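Local atomic coordinates of porphyranase B (Zobellia galactanivorans, PDB entry 3JUU), a protein that cleaves the sulfated red-algal polysaccharide porphyran at the (1->4) linkages between beta-D-galactopyranose and alpha-L-galactopyranose-6-sulfate. Residues A[111-116]-A[201-206]. Numbering follows the deposited sequence.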
ATOM      1  N   GLU A 111      -9.774  -0.101  -2.686  1.00 10.73           N
ATOM      2  CA  GLU A 111      -9.396   1.198  -3.212  1.00  9.23           C
ATOM      3  C   GLU A 111      -9.085   2.173  -2.067  1.00  9.52           C
ATOM      4  O   GLU A 111      -9.624   2.023  -0.981  1.00 10.22           O
ATOM      5  CB  GLU A 111     -10.529   1.782  -4.072  1.00 10.58           C
ATOM      6  CG  GLU A 111     -11.935   1.607  -3.402  1.00 11.05           C
ATOM      7  CD  GLU A 111     -13.034   2.418  -4.034  1.00 13.06           C
ATOM      8  OE1 GLU A 111     -12.798   3.016  -5.110  1.00 10.62           O
ATOM      9  OE2 GLU A 111     -14.117   2.511  -3.362  1.00 13.69           O
ATOM     10  N   CYS A 112      -8.223   3.174  -2.306  1.00 10.31           N
ATOM     11  CA  CYS A 112      -8.052   4.251  -1.340  1.00 10.21           C
ATOM     12  C   CYS A 112      -7.897   5.565  -2.101  1.00  9.98           C
ATOM     13  O   CYS A 112      -7.625   5.587  -3.317  1.00 10.64           O
ATOM     14  CB  CYS A 112      -6.803   3.951  -0.451  1.00  9.70           C
ATOM     15  SG  CYS A 112      -5.209   4.376  -1.301  1.00 11.10           S
ATOM     16  N   GLU A 113      -8.075   6.703  -1.409  1.00  9.12           N
ATOM     17  CA  GLU A 113      -7.799   7.967  -1.980  1.00  8.59           C
ATOM     18  C   GLU A 113      -6.601   8.525  -1.216  1.00  9.86           C
ATOM     19  O   GLU A 113      -6.727   8.781  -0.008  1.00 10.25           O
ATOM     20  CB  GLU A 113      -9.022   8.936  -1.833  1.00  9.55           C
ATOM     21  CG  GLU A 113      -8.775  10.263  -2.523  1.00 10.25           C
ATOM     22  CD  GLU A 113     -10.051  11.081  -2.576  1.00 20.44           C
ATOM     23  OE1 GLU A 113     -10.526  11.525  -1.528  1.00 14.27           O
ATOM     24  OE2 GLU A 113     -10.611  11.219  -3.662  1.00 23.48           O
ATOM     25  N   MET A 114      -5.483   8.733  -1.914  1.00  8.59           N
ATOM     26  CA  MET A 114      -4.230   9.015  -1.203  1.00  9.19           C
ATOM     27  C   MET A 114      -3.513  10.172  -1.886  1.00  8.86           C
ATOM     28  O   MET A 114      -3.477  10.265  -3.149  1.00 11.41           O
ATOM     29  CB  MET A 114      -3.350   7.718  -1.174  1.00  9.09           C
ATOM     30  CG  MET A 114      -1.989   7.799  -0.425  1.00  8.81           C
ATOM     31  SD  MET A 114      -0.737   6.531  -0.894  1.00 19.94           S
ATOM     32  CE  MET A 114      -0.538   8.038  -1.663  1.00  6.95           C
ATOM     33  N   LYS A 115      -2.890  11.009  -1.066  1.00  8.12           N
ATOM     34  CA  LYS A 115      -1.911  11.959  -1.578  1.00  9.28           C
ATOM     35  C   LYS A 115      -0.571  11.596  -0.964  1.00  9.01           C
ATOM     36  O   LYS A 115      -0.464  11.396   0.282  1.00  9.67           O
ATOM     37  CB  LYS A 115      -2.332  13.411  -1.222  1.00 10.45           C
ATOM     38  CG  LYS A 115      -1.256  14.421  -1.505  1.00 11.08           C
ATOM     39  CD  LYS A 115      -1.585  15.851  -0.938  1.00 21.33           C
ATOM     40  CE  LYS A 115      -2.583  16.589  -1.683  1.00 27.95           C
ATOM     41  NZ  LYS A 115      -2.800  17.856  -0.860  1.00 30.92           N
ATOM     42  N   ALA A 116       0.448  11.475  -1.794  1.00 10.63           N
ATOM     43  CA  ALA A 116       1.719  11.014  -1.276  1.00  9.05           C
ATOM     44  C   ALA A 116       2.422  12.128  -0.479  1.00  9.66           C
ATOM     45  O   ALA A 116       2.133  13.360  -0.678  1.00  7.94           O
ATOM     46  CB  ALA A 116       2.667  10.523  -2.445  1.00  8.47           C
ATOM     47  N   PHE A 201      -4.622  14.381  -4.578  1.00 13.01           N
ATOM     48  CA  PHE A 201      -5.164  13.070  -4.258  1.00 12.96           C
ATOM     49  C   PHE A 201      -5.430  12.261  -5.558  1.00 12.62           C
ATOM     50  O   PHE A 201      -5.804  12.828  -6.581  1.00 14.00           O
ATOM     51  CB  PHE A 201      -6.463  13.161  -3.455  1.00 12.66           C
ATOM     52  CG  PHE A 201      -6.239  13.555  -2.028  1.00 12.37           C
ATOM     53  CD1 PHE A 201      -5.942  12.576  -1.086  1.00  9.49           C
ATOM     54  CD2 PHE A 201      -6.250  14.897  -1.652  1.00 14.99           C
ATOM     55  CE1 PHE A 201      -5.677  12.895   0.264  1.00 14.79           C
ATOM     56  CE2 PHE A 201      -5.996  15.245  -0.312  1.00 15.02           C
ATOM     57  CZ  PHE A 201      -5.698  14.239   0.641  1.00 14.13           C
ATOM     58  N   HIS A 202      -5.258  10.940  -5.468  1.00 12.10           N
ATOM     59  CA  HIS A 202      -5.707  10.041  -6.543  1.00 11.32           C
ATOM     60  C   HIS A 202      -6.406   8.883  -5.891  1.00 10.47           C
ATOM     61  O   HIS A 202      -6.151   8.534  -4.732  1.00 10.78           O
ATOM     62  CB  HIS A 202      -4.474   9.578  -7.407  1.00 10.14           C
ATOM     63  CG  HIS A 202      -3.870  10.670  -8.239  1.00 11.62           C
ATOM     64  ND1 HIS A 202      -4.349  11.011  -9.498  1.00 13.15           N
ATOM     65  CD2 HIS A 202      -2.837  11.524  -7.983  1.00 11.21           C
ATOM     66  CE1 HIS A 202      -3.601  11.995  -9.996  1.00 12.61           C
ATOM     67  NE2 HIS A 202      -2.689  12.323  -9.091  1.00 12.96           N
ATOM     68  N   VAL A 203      -7.288   8.248  -6.660  1.00  9.43           N
ATOM     69  CA  VAL A 203      -7.909   7.058  -6.195  1.00  9.51           C
ATOM     70  C   VAL A 203      -7.179   5.852  -6.778  1.00  9.37           C
ATOM     71  O   VAL A 203      -7.188   5.666  -7.974  1.00 10.32           O
ATOM     72  CB  VAL A 203      -9.399   7.001  -6.532  1.00  9.98           C
ATOM     73  CG1 VAL A 203      -9.959   5.643  -6.046  1.00 10.52           C
ATOM     74  CG2 VAL A 203     -10.175   8.158  -5.766  1.00 12.82           C
ATOM     75  N   TYR A 204      -6.561   5.029  -5.931  1.00  9.05           N
ATOM     76  CA  TYR A 204      -5.817   3.861  -6.432  1.00  9.26           C
ATOM     77  C   TYR A 204      -6.657   2.643  -6.090  1.00  9.17           C
ATOM     78  O   TYR A 204      -7.004   2.419  -4.919  1.00  9.41           O
ATOM     79  CB  TYR A 204      -4.467   3.778  -5.664  1.00  7.00           C
ATOM     80  CG  TYR A 204      -3.582   4.983  -5.880  1.00  7.68           C
ATOM     81  CD1 TYR A 204      -2.912   5.154  -7.132  1.00  7.93           C
ATOM     82  CD2 TYR A 204      -3.417   5.995  -4.889  1.00  9.19           C
ATOM     83  CE1 TYR A 204      -2.116   6.270  -7.390  1.00 10.41           C
ATOM     84  CE2 TYR A 204      -2.619   7.129  -5.158  1.00  8.92           C
ATOM     85  CZ  TYR A 204      -1.971   7.264  -6.397  1.00  9.36           C
ATOM     86  OH  TYR A 204      -1.100   8.320  -6.643  1.00 11.86           O
ATOM     87  N   GLY A 205      -6.922   1.790  -7.102  1.00  9.63           N
ATOM     88  CA  GLY A 205      -7.828   0.658  -6.897  1.00  6.90           C
ATOM     89  C   GLY A 205      -7.299  -0.601  -7.573  1.00  7.78           C
ATOM     90  O   GLY A 205      -6.562  -0.531  -8.548  1.00  8.43           O
ATOM     91  N   VAL A 206      -7.680  -1.741  -7.036  1.00  8.52           N
ATOM     92  CA  VAL A 206      -7.407  -3.013  -7.698  1.00  7.20           C
ATOM     93  C   VAL A 206      -8.656  -3.874  -7.618  1.00  8.03           C
ATOM     94  O   VAL A 206      -9.263  -4.060  -6.532  1.00  9.21           O
ATOM     95  CB  VAL A 206      -6.197  -3.744  -7.096  1.00  8.84           C
ATOM     96  CG1 VAL A 206      -6.445  -4.130  -5.585  1.00 10.30           C
ATOM     97  CG2 VAL A 206      -5.836  -4.992  -7.964  1.00  9.97           C
TER
HETATM   98  O   HOH W   1      -1.269  10.304  -4.953  1.00 10.54           O
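Cys112 and Tyr204 exchange backbone hydrogen bonds, and Met114 and His202 do the same two residues on, zipping strands 111-115 and 202-206 into an antiparallel ladder; the non-hydrogen-bonded pairs are Glu113-Val203 between them and Glu111-Gly205 beyond Cys112-Tyr204. The bond from His202 N reaches Met114 O from above its carbonyl plane, 38° out. A water donates to Met114 O at 2.9 Å and hydrogen-bonds to Tyr204 OH, in the plane of the tyrosine ring. On their shared face, Tyr204 brings CE2 to 4.1 Å from Met114 CB, while Cys112 SG lies at the ring's edge. The ladder belongs to the beta-sandwich jelly roll of glycoside hydrolase family 16, where strand 264-276 flanks 108-115 on its other side. On the face opposite Tyr204, Val203 CG2 packs 3.7 Å from Glu113 OE2, whose partner OE1 is held by Asn268. At the ladder's end Lys115 CB sits over the centre of the Phe201 ring, 3.7 Å from its centroid, and with CG anti to the backbone N (chi1 170°) the chain bends at chi3 (-75°) to set CE 3.9 Å from Phe201 CE2. A serine in place of Phe201 would probably uncover the Lys115 methylenes and leave that chain freer to swing.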